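Local coordinates for protein RsfP (PDB 4GLJ) that probably catalyses the phosphate-dependent cleavage of methylthioadenosine to adenine and methylthioribose-1-phosphate, and binds the dye rhodamine B, at residues 73-86 / 198-212. Residues are numbered along the deposited sequence; the frame is centred on the assembly and turned at random.
With PO4 (phosphate ion), chain D.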
ATOM      1  N   PRO A  73      13.408   2.685  -8.440  1.00 25.85           N
ATOM      2  CA  PRO A  73      12.003   2.727  -8.934  1.00 25.75           C
ATOM      3  C   PRO A  73      11.129   3.645  -8.127  1.00 26.79           C
ATOM      4  O   PRO A  73      10.392   4.385  -8.739  1.00 26.94           O
ATOM      5  CB  PRO A  73      11.552   1.266  -8.784  1.00 24.37           C
ATOM      6  CG  PRO A  73      12.776   0.531  -9.117  1.00 24.18           C
ATOM      7  CD  PRO A  73      13.882   1.288  -8.392  1.00 26.13           C
ATOM      8  N   SER A  74      11.212   3.654  -6.767  1.00 25.74           N
ATOM      9  CA  SER A  74      10.335   4.459  -5.937  1.00 26.96           C
ATOM     10  C   SER A  74      10.569   5.951  -6.161  1.00 27.97           C
ATOM     11  O   SER A  74       9.670   6.711  -5.928  1.00 27.82           O
ATOM     12  CB  SER A  74      10.560   4.207  -4.399  1.00 28.22           C
ATOM     13  OG  SER A  74      10.365   2.832  -4.086  1.00 30.28           O
ATOM     14  N   GLU A  75      11.754   6.394  -6.598  1.00 26.87           N
ATOM     15  CA  GLU A  75      11.962   7.822  -6.604  1.00 27.82           C
ATOM     16  C   GLU A  75      11.967   8.368  -8.066  1.00 25.90           C
ATOM     17  O   GLU A  75      12.256   9.539  -8.306  1.00 27.93           O
ATOM     18  CB  GLU A  75      13.260   8.198  -5.842  1.00 29.05           C
ATOM     19  CG  GLU A  75      14.452   7.686  -6.631  1.00 26.67           C
ATOM     20  CD  GLU A  75      15.778   7.860  -5.828  1.00 30.38           C
ATOM     21  OE1 GLU A  75      15.821   8.694  -4.881  1.00 31.35           O
ATOM     22  OE2 GLU A  75      16.757   7.214  -6.206  1.00 29.67           O
ATOM     23  N   VAL A  76      11.664   7.522  -9.040  1.00 26.19           N
ATOM     24  CA  VAL A  76      11.625   8.028 -10.423  1.00 25.01           C
ATOM     25  C   VAL A  76      10.578   9.158 -10.501  1.00 24.84           C
ATOM     26  O   VAL A  76       9.443   8.959  -9.974  1.00 27.18           O
ATOM     27  CB  VAL A  76      11.310   6.872 -11.339  1.00 26.43           C
ATOM     28  CG1 VAL A  76      10.935   7.374 -12.765  1.00 27.86           C
ATOM     29  CG2 VAL A  76      12.527   5.924 -11.422  1.00 27.32           C
ATOM     30  N   PRO A  77      10.874  10.283 -11.189  1.00 26.55           N
ATOM     31  CA  PRO A  77       9.847  11.297 -11.212  1.00 23.97           C
ATOM     32  C   PRO A  77       8.821  10.966 -12.337  1.00 24.58           C
ATOM     33  O   PRO A  77       8.803  11.616 -13.442  1.00 25.34           O
ATOM     34  CB  PRO A  77      10.655  12.582 -11.545  1.00 26.65           C
ATOM     35  CG  PRO A  77      11.724  12.071 -12.519  1.00 25.75           C
ATOM     36  CD  PRO A  77      12.061  10.684 -11.998  1.00 25.74           C
ATOM     37  N   TYR A  78       7.901  10.052 -12.028  1.00 22.35           N
ATOM     38  CA  TYR A  78       6.969   9.579 -13.086  1.00 23.51           C
ATOM     39  C   TYR A  78       6.112  10.708 -13.659  1.00 23.76           C
ATOM     40  O   TYR A  78       5.899  10.701 -14.857  1.00 24.62           O
ATOM     41  CB  TYR A  78       6.036   8.505 -12.464  1.00 22.21           C
ATOM     42  CG  TYR A  78       6.793   7.243 -12.137  1.00 23.22           C
ATOM     43  CD1 TYR A  78       7.110   6.337 -13.113  1.00 23.88           C
ATOM     44  CD2 TYR A  78       7.238   7.027 -10.818  1.00 24.40           C
ATOM     45  CE1 TYR A  78       7.850   5.203 -12.793  1.00 26.39           C
ATOM     46  CE2 TYR A  78       7.994   5.893 -10.502  1.00 23.62           C
ATOM     47  CZ  TYR A  78       8.336   5.057 -11.485  1.00 24.76           C
ATOM     48  OH  TYR A  78       9.041   3.941 -11.200  1.00 25.95           O
ATOM     49  N   ARG A  79       5.569  11.611 -12.844  1.00 23.71           N
ATOM     50  CA  ARG A  79       4.739  12.692 -13.330  1.00 24.73           C
ATOM     51  C   ARG A  79       5.482  13.680 -14.228  1.00 27.14           C
ATOM     52  O   ARG A  79       5.013  13.954 -15.272  1.00 25.75           O
ATOM     53  CB  ARG A  79       4.071  13.431 -12.171  1.00 26.40           C
ATOM     54  CG  ARG A  79       2.854  12.773 -11.550  1.00 26.78           C
ATOM     55  CD  ARG A  79       2.325  13.554 -10.366  1.00 32.82           C
ATOM     56  NE  ARG A  79       3.365  13.768  -9.397  1.00 33.28           N
ATOM     57  CZ  ARG A  79       3.330  14.627  -8.400  1.00 37.20           C
ATOM     58  NH1 ARG A  79       2.287  15.383  -8.178  1.00 37.21           N
ATOM     59  NH2 ARG A  79       4.366  14.703  -7.618  1.00 41.33           N
ATOM     60  N   ALA A  80       6.671  14.138 -13.836  1.00 25.69           N
ATOM     61  CA  ALA A  80       7.567  14.897 -14.769  1.00 26.11           C
ATOM     62  C   ALA A  80       7.884  14.226 -16.067  1.00 25.96           C
ATOM     63  O   ALA A  80       7.854  14.876 -17.106  1.00 30.86           O
ATOM     64  CB  ALA A  80       8.841  15.393 -14.047  1.00 26.28           C
ATOM     65  N   ASN A  81       8.195  12.939 -16.051  1.00 25.47           N
ATOM     66  CA  ASN A  81       8.563  12.223 -17.279  1.00 27.18           C
ATOM     67  C   ASN A  81       7.393  12.182 -18.279  1.00 27.41           C
ATOM     68  O   ASN A  81       7.572  12.465 -19.460  1.00 27.27           O
ATOM     69  CB  ASN A  81       8.946  10.776 -16.940  1.00 27.11           C
ATOM     70  CG  ASN A  81      10.298  10.675 -16.211  1.00 29.00           C
ATOM     71  OD1 ASN A  81      11.063  11.669 -16.197  1.00 28.70           O
ATOM     72  ND2 ASN A  81      10.628   9.482 -15.668  1.00 26.75           N
ATOM     73  N   ILE A  82       6.198  11.888 -17.770  1.00 27.76           N
ATOM     74  CA  ILE A  82       5.030  11.718 -18.658  1.00 27.35           C
ATOM     75  C   ILE A  82       4.635  13.103 -19.059  1.00 28.73           C
ATOM     76  O   ILE A  82       4.319  13.313 -20.216  1.00 27.72           O
ATOM     77  CB  ILE A  82       3.884  10.944 -17.878  1.00 26.79           C
ATOM     78  CG1 ILE A  82       4.250   9.457 -17.697  1.00 25.63           C
ATOM     79  CG2 ILE A  82       2.561  11.050 -18.640  1.00 27.98           C
ATOM     80  CD1 ILE A  82       4.621   8.687 -18.962  1.00 26.92           C
ATOM     81  N   TYR A  83       4.684  14.094 -18.140  1.00 27.34           N
ATOM     82  CA  TYR A  83       4.283  15.440 -18.511  1.00 29.44           C
ATOM     83  C   TYR A  83       5.224  15.972 -19.631  1.00 30.99           C
ATOM     84  O   TYR A  83       4.798  16.584 -20.647  1.00 31.60           O
ATOM     85  CB  TYR A  83       4.350  16.403 -17.326  1.00 30.25           C
ATOM     86  CG  TYR A  83       3.631  17.741 -17.578  1.00 33.54           C
ATOM     87  CD1 TYR A  83       2.290  17.919 -17.213  1.00 35.43           C
ATOM     88  CD2 TYR A  83       4.279  18.831 -18.202  1.00 34.84           C
ATOM     89  CE1 TYR A  83       1.627  19.142 -17.443  1.00 37.60           C
ATOM     90  CE2 TYR A  83       3.624  20.052 -18.441  1.00 38.58           C
ATOM     91  CZ  TYR A  83       2.292  20.185 -18.056  1.00 39.85           C
ATOM     92  OH  TYR A  83       1.607  21.358 -18.311  1.00 44.88           O
ATOM     93  N   ALA A  84       6.520  15.777 -19.442  1.00 29.91           N
ATOM     94  CA  ALA A  84       7.509  16.226 -20.451  1.00 31.25           C
ATOM     95  C   ALA A  84       7.238  15.604 -21.853  1.00 30.22           C
ATOM     96  O   ALA A  84       7.316  16.292 -22.858  1.00 31.84           O
ATOM     97  CB  ALA A  84       8.909  15.890 -19.948  1.00 30.94           C
ATOM     98  N   LEU A  85       6.862  14.332 -21.898  1.00 31.04           N
ATOM     99  CA  LEU A  85       6.673  13.638 -23.179  1.00 29.54           C
ATOM    100  C   LEU A  85       5.383  14.191 -23.781  1.00 31.71           C
ATOM    101  O   LEU A  85       5.323  14.446 -24.977  1.00 30.55           O
ATOM    102  CB  LEU A  85       6.585  12.124 -22.988  1.00 27.82           C
ATOM    103  CG  LEU A  85       7.893  11.446 -22.553  1.00 27.98           C
ATOM    104  CD1 LEU A  85       7.690   9.953 -22.326  1.00 27.31           C
ATOM    105  CD2 LEU A  85       9.018  11.668 -23.596  1.00 27.89           C
ATOM    106  N   LYS A  86       4.352  14.380 -22.946  1.00 30.18           N
ATOM    107  CA  LYS A  86       3.186  15.150 -23.404  1.00 31.73           C
ATOM    108  C   LYS A  86       3.498  16.501 -24.050  1.00 32.86           C
ATOM    109  O   LYS A  86       2.942  16.806 -25.110  1.00 35.91           O
ATOM    110  CB  LYS A  86       2.147  15.338 -22.267  1.00 30.75           C
ATOM    111  CG  LYS A  86       0.852  15.909 -22.822  1.00 31.09           C
ATOM    112  CD  LYS A  86       0.175  14.828 -23.716  1.00 30.73           C
ATOM    113  CE  LYS A  86      -1.178  15.417 -24.182  1.00 33.21           C
ATOM    114  NZ  LYS A  86      -2.005  14.404 -24.932  1.00 36.86           N
ATOM    115  N   MET A 198       9.045  -3.121 -11.231  1.00 20.52           N
ATOM    116  CA  MET A 198       8.933  -2.091 -10.161  1.00 22.95           C
ATOM    117  C   MET A 198       8.569  -0.741 -10.718  1.00 20.30           C
ATOM    118  O   MET A 198       8.496   0.244  -9.945  1.00 23.68           O
ATOM    119  CB  MET A 198      10.263  -2.012  -9.392  1.00 23.06           C
ATOM    120  CG  MET A 198      10.661  -3.356  -8.743  1.00 24.78           C
ATOM    121  SD  MET A 198      12.151  -3.161  -7.758  1.00 25.71           S
ATOM    122  CE  MET A 198      12.338  -4.834  -7.198  1.00 25.45           C
ATOM    123  N   THR A 199       8.410  -0.648 -12.049  1.00 20.63           N
ATOM    124  CA  THR A 199       8.381   0.735 -12.616  1.00 22.94           C
ATOM    125  C   THR A 199       7.131   1.117 -13.465  1.00 24.70           C
ATOM    126  O   THR A 199       6.872   2.335 -13.649  1.00 23.14           O
ATOM    127  CB  THR A 199       9.628   0.999 -13.537  1.00 23.91           C
ATOM    128  OG1 THR A 199       9.657  -0.034 -14.561  1.00 24.26           O
ATOM    129  CG2 THR A 199      10.886   0.942 -12.767  1.00 25.03           C
ATOM    130  N   ASN A 200       6.396   0.136 -14.017  1.00 20.51           N
ATOM    131  CA  ASN A 200       5.381   0.508 -14.994  1.00 23.14           C
ATOM    132  C   ASN A 200       4.093   1.056 -14.363  1.00 22.01           C
ATOM    133  O   ASN A 200       3.243   1.592 -15.072  1.00 24.66           O
ATOM    134  CB  ASN A 200       5.166  -0.626 -16.014  1.00 23.26           C
ATOM    135  CG  ASN A 200       6.354  -0.701 -17.035  1.00 28.59           C
ATOM    136  OD1 ASN A 200       6.127  -0.912 -18.208  1.00 29.71           O
ATOM    137  ND2 ASN A 200       7.601  -0.346 -16.598  1.00 27.39           N
ATOM    138  N   MET A 201       4.004   1.016 -13.032  1.00 23.11           N
ATOM    139  CA  MET A 201       3.035   1.827 -12.269  1.00 19.15           C
ATOM    140  C   MET A 201       3.832   2.776 -11.397  1.00 20.36           C
ATOM    141  O   MET A 201       4.743   2.341 -10.710  1.00 21.06           O
ATOM    142  CB  MET A 201       2.118   0.935 -11.416  1.00 18.89           C
ATOM    143  CG  MET A 201       1.117   0.112 -12.233  1.00 21.29           C
ATOM    144  SD  MET A 201      -0.202   1.238 -12.809  1.00 25.99           S
ATOM    145  CE  MET A 201      -1.292   0.090 -13.643  1.00 24.62           C
ATOM    146  N   PRO A 202       3.506   4.075 -11.385  1.00 20.45           N
ATOM    147  CA  PRO A 202       2.243   4.653 -11.905  1.00 21.46           C
ATOM    148  C   PRO A 202       2.364   5.125 -13.362  1.00 21.79           C
ATOM    149  O   PRO A 202       1.429   5.725 -13.843  1.00 22.64           O
ATOM    150  CB  PRO A 202       2.023   5.861 -10.976  1.00 21.98           C
ATOM    151  CG  PRO A 202       3.443   6.325 -10.742  1.00 22.63           C
ATOM    152  CD  PRO A 202       4.210   5.039 -10.501  1.00 22.67           C
ATOM    153  N   GLU A 203       3.474   4.786 -14.029  1.00 22.55           N
ATOM    154  CA  GLU A 203       3.746   5.283 -15.428  1.00 24.11           C
ATOM    155  C   GLU A 203       2.559   4.998 -16.345  1.00 22.99           C
ATOM    156  O   GLU A 203       2.126   5.926 -17.065  1.00 23.39           O
ATOM    157  CB  GLU A 203       4.996   4.620 -15.958  1.00 22.24           C
ATOM    158  CG  GLU A 203       5.830   5.406 -16.923  1.00 25.82           C
ATOM    159  CD  GLU A 203       7.118   4.662 -17.250  1.00 27.23           C
ATOM    160  OE1 GLU A 203       7.025   3.641 -18.004  1.00 25.89           O
ATOM    161  OE2 GLU A 203       8.207   5.006 -16.700  1.00 26.04           O
ATOM    162  N   ALA A 204       1.968   3.787 -16.260  1.00 21.25           N
ATOM    163  CA  ALA A 204       0.811   3.474 -17.145  1.00 21.84           C
ATOM    164  C   ALA A 204      -0.435   4.341 -16.825  1.00 23.40           C
ATOM    165  O   ALA A 204      -1.191   4.732 -17.749  1.00 22.16           O
ATOM    166  CB  ALA A 204       0.424   1.980 -17.128  1.00 22.16           C
ATOM    167  N   LYS A 205      -0.697   4.565 -15.524  1.00 20.58           N
ATOM    168  CA  LYS A 205      -1.826   5.415 -15.084  1.00 20.61           C
ATOM    169  C   LYS A 205      -1.634   6.878 -15.609  1.00 19.51           C
ATOM    170  O   LYS A 205      -2.587   7.531 -16.049  1.00 21.78           O
ATOM    171  CB  LYS A 205      -1.889   5.412 -13.519  1.00 20.82           C
ATOM    172  CG  LYS A 205      -2.417   4.065 -12.979  1.00 22.96           C
ATOM    173  CD  LYS A 205      -2.409   4.095 -11.435  1.00 22.58           C
ATOM    174  CE  LYS A 205      -3.210   2.843 -11.002  1.00 22.85           C
ATOM    175  NZ  LYS A 205      -3.077   2.542  -9.515  1.00 25.58           N
ATOM    176  N   LEU A 206      -0.472   7.417 -15.385  1.00 20.07           N
ATOM    177  CA  LEU A 206      -0.148   8.787 -15.764  1.00 21.30           C
ATOM    178  C   LEU A 206      -0.232   8.978 -17.295  1.00 21.10           C
ATOM    179  O   LEU A 206      -0.761   9.985 -17.771  1.00 20.70           O
ATOM    180  CB  LEU A 206       1.247   9.178 -15.217  1.00 20.11           C
ATOM    181  CG  LEU A 206       1.224   9.185 -13.646  1.00 22.17           C
ATOM    182  CD1 LEU A 206       2.647   9.226 -13.063  1.00 18.94           C
ATOM    183  CD2 LEU A 206       0.395  10.367 -13.091  1.00 22.78           C
ATOM    184  N   ALA A 207       0.274   8.010 -18.043  1.00 20.56           N
ATOM    185  CA  ALA A 207       0.219   8.051 -19.522  1.00 20.76           C
ATOM    186  C   ALA A 207      -1.261   8.073 -19.918  1.00 22.99           C
ATOM    187  O   ALA A 207      -1.668   8.836 -20.831  1.00 24.04           O
ATOM    188  CB  ALA A 207       0.929   6.801 -20.111  1.00 21.12           C
ATOM    189  N   ARG A 208      -2.103   7.262 -19.254  1.00 21.48           N
ATOM    190  CA  ARG A 208      -3.529   7.245 -19.592  1.00 23.19           C
ATOM    191  C   ARG A 208      -4.175   8.613 -19.300  1.00 25.94           C
ATOM    192  O   ARG A 208      -4.945   9.144 -20.118  1.00 24.90           O
ATOM    193  CB  ARG A 208      -4.247   6.137 -18.817  1.00 24.00           C
ATOM    194  CG  ARG A 208      -5.711   5.919 -19.183  1.00 27.03           C
ATOM    195  CD  ARG A 208      -6.032   5.629 -20.672  1.00 27.40           C
ATOM    196  NE  ARG A 208      -5.210   4.507 -21.164  1.00 28.97           N
ATOM    197  CZ  ARG A 208      -5.594   3.228 -21.090  1.00 28.34           C
ATOM    198  NH1 ARG A 208      -6.814   2.921 -20.585  1.00 30.30           N
ATOM    199  NH2 ARG A 208      -4.841   2.258 -21.617  1.00 27.08           N
ATOM    200  N   GLU A 209      -3.861   9.192 -18.135  1.00 22.96           N
ATOM    201  CA  GLU A 209      -4.403  10.520 -17.795  1.00 24.59           C
ATOM    202  C   GLU A 209      -3.933  11.588 -18.757  1.00 22.64           C
ATOM    203  O   GLU A 209      -4.620  12.630 -18.922  1.00 25.17           O
ATOM    204  CB  GLU A 209      -3.977  10.957 -16.389  1.00 24.47           C
ATOM    205  CG  GLU A 209      -4.671  10.124 -15.304  1.00 24.21           C
ATOM    206  CD  GLU A 209      -4.351  10.611 -13.909  1.00 24.55           C
ATOM    207  OE1 GLU A 209      -3.362  11.399 -13.773  1.00 22.29           O
ATOM    208  OE2 GLU A 209      -5.079  10.183 -12.945  1.00 24.81           O
ATOM    209  N   ALA A 210      -2.740  11.375 -19.313  1.00 22.96           N
ATOM    210  CA  ALA A 210      -2.186  12.305 -20.281  1.00 24.40           C
ATOM    211  C   ALA A 210      -2.660  12.023 -21.694  1.00 24.66           C
ATOM    212  O   ALA A 210      -2.132  12.606 -22.650  1.00 25.92           O
ATOM    213  CB  ALA A 210      -0.678  12.278 -20.249  1.00 22.74           C
ATOM    214  N   SER A 211      -3.644  11.134 -21.833  1.00 25.60           N
ATOM    215  CA  SER A 211      -4.199  10.723 -23.149  1.00 28.76           C
ATOM    216  C   SER A 211      -3.113  10.194 -24.126  1.00 29.98           C
ATOM    217  O   SER A 211      -3.177  10.448 -25.325  1.00 31.05           O
ATOM    218  CB  SER A 211      -4.977  11.912 -23.763  1.00 30.54           C
ATOM    219  OG  SER A 211      -6.074  12.282 -22.916  1.00 33.43           O
ATOM    220  N   ILE A 212      -2.136   9.445 -23.623  1.00 27.85           N
ATOM    221  CA  ILE A 212      -1.071   8.880 -24.459  1.00 26.36           C
ATOM    222  C   ILE A 212      -1.178   7.363 -24.457  1.00 27.11           C
ATOM    223  O   ILE A 212      -1.290   6.760 -23.389  1.00 24.91           O
ATOM    224  CB  ILE A 212       0.321   9.251 -23.926  1.00 25.63           C
ATOM    225  CG1 ILE A 212       0.525  10.757 -23.859  1.00 27.25           C
ATOM    226  CG2 ILE A 212       1.432   8.566 -24.744  1.00 25.68           C
ATOM    227  CD1 ILE A 212       1.794  11.229 -23.097  1.00 26.63           C
TER
HETATM  228  P   PO4 D 303      12.944  -1.120 -15.267  1.00 29.63           P
HETATM  229  O1  PO4 D 303      13.776  -1.628 -14.127  1.00 35.17           O
HETATM  230  O2  PO4 D 303      13.575  -1.788 -16.465  1.00 31.83           O
HETATM  231  O3  PO4 D 303      11.563  -1.572 -14.969  1.00 32.51           O
HETATM  232  O4  PO4 D 303      13.008   0.395 -15.432  1.00 31.80           O
HETATM  233  O   HOH W   1       8.727   7.348 -15.739  1.00 32.21           O
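Helices 78-86 and 200-209, with Y78 over E203 and I82 over A207, run roughly parallel, their axes 9.5 Å apart at closest approach and crossing at -36°. Y78 lies between the helices near their N-terminal ends. P202, which follows a cis peptide bond, lays its CD over one face of the ring in a CH-pi contact, 3.8 Å from the centroid, while V76 CG1 covers the opposite face. The phenol OH donates to P73 O at 2.8 Å, tethering the ring tip to the preceding 3-10 segment. At the ring edge E203 presents OE2, whose charge is met by R64; a water bridges it to N81 ND2, and OE1 bonds Y214. One turn on, I82 lies across L206, CG1 to CB 3.9 Å, and its CG2, anti to the backbone N, reaches A210 CB. At the far end K86, bent at chi2 (69°), brings NZ within 2.9 Å of A210 O, just where a Schellman motif ends the partner helix. P73 CB packs on M198 CB at 3.6 Å, and both residues touch bound rhodamine B; a phosphate, probably from the crystallisation liquor, lies beside T199. Apolar packing thus joins the helices, with the dye pocket at one end and, at the other, a lysine probably offsetting the helix C-terminal charge.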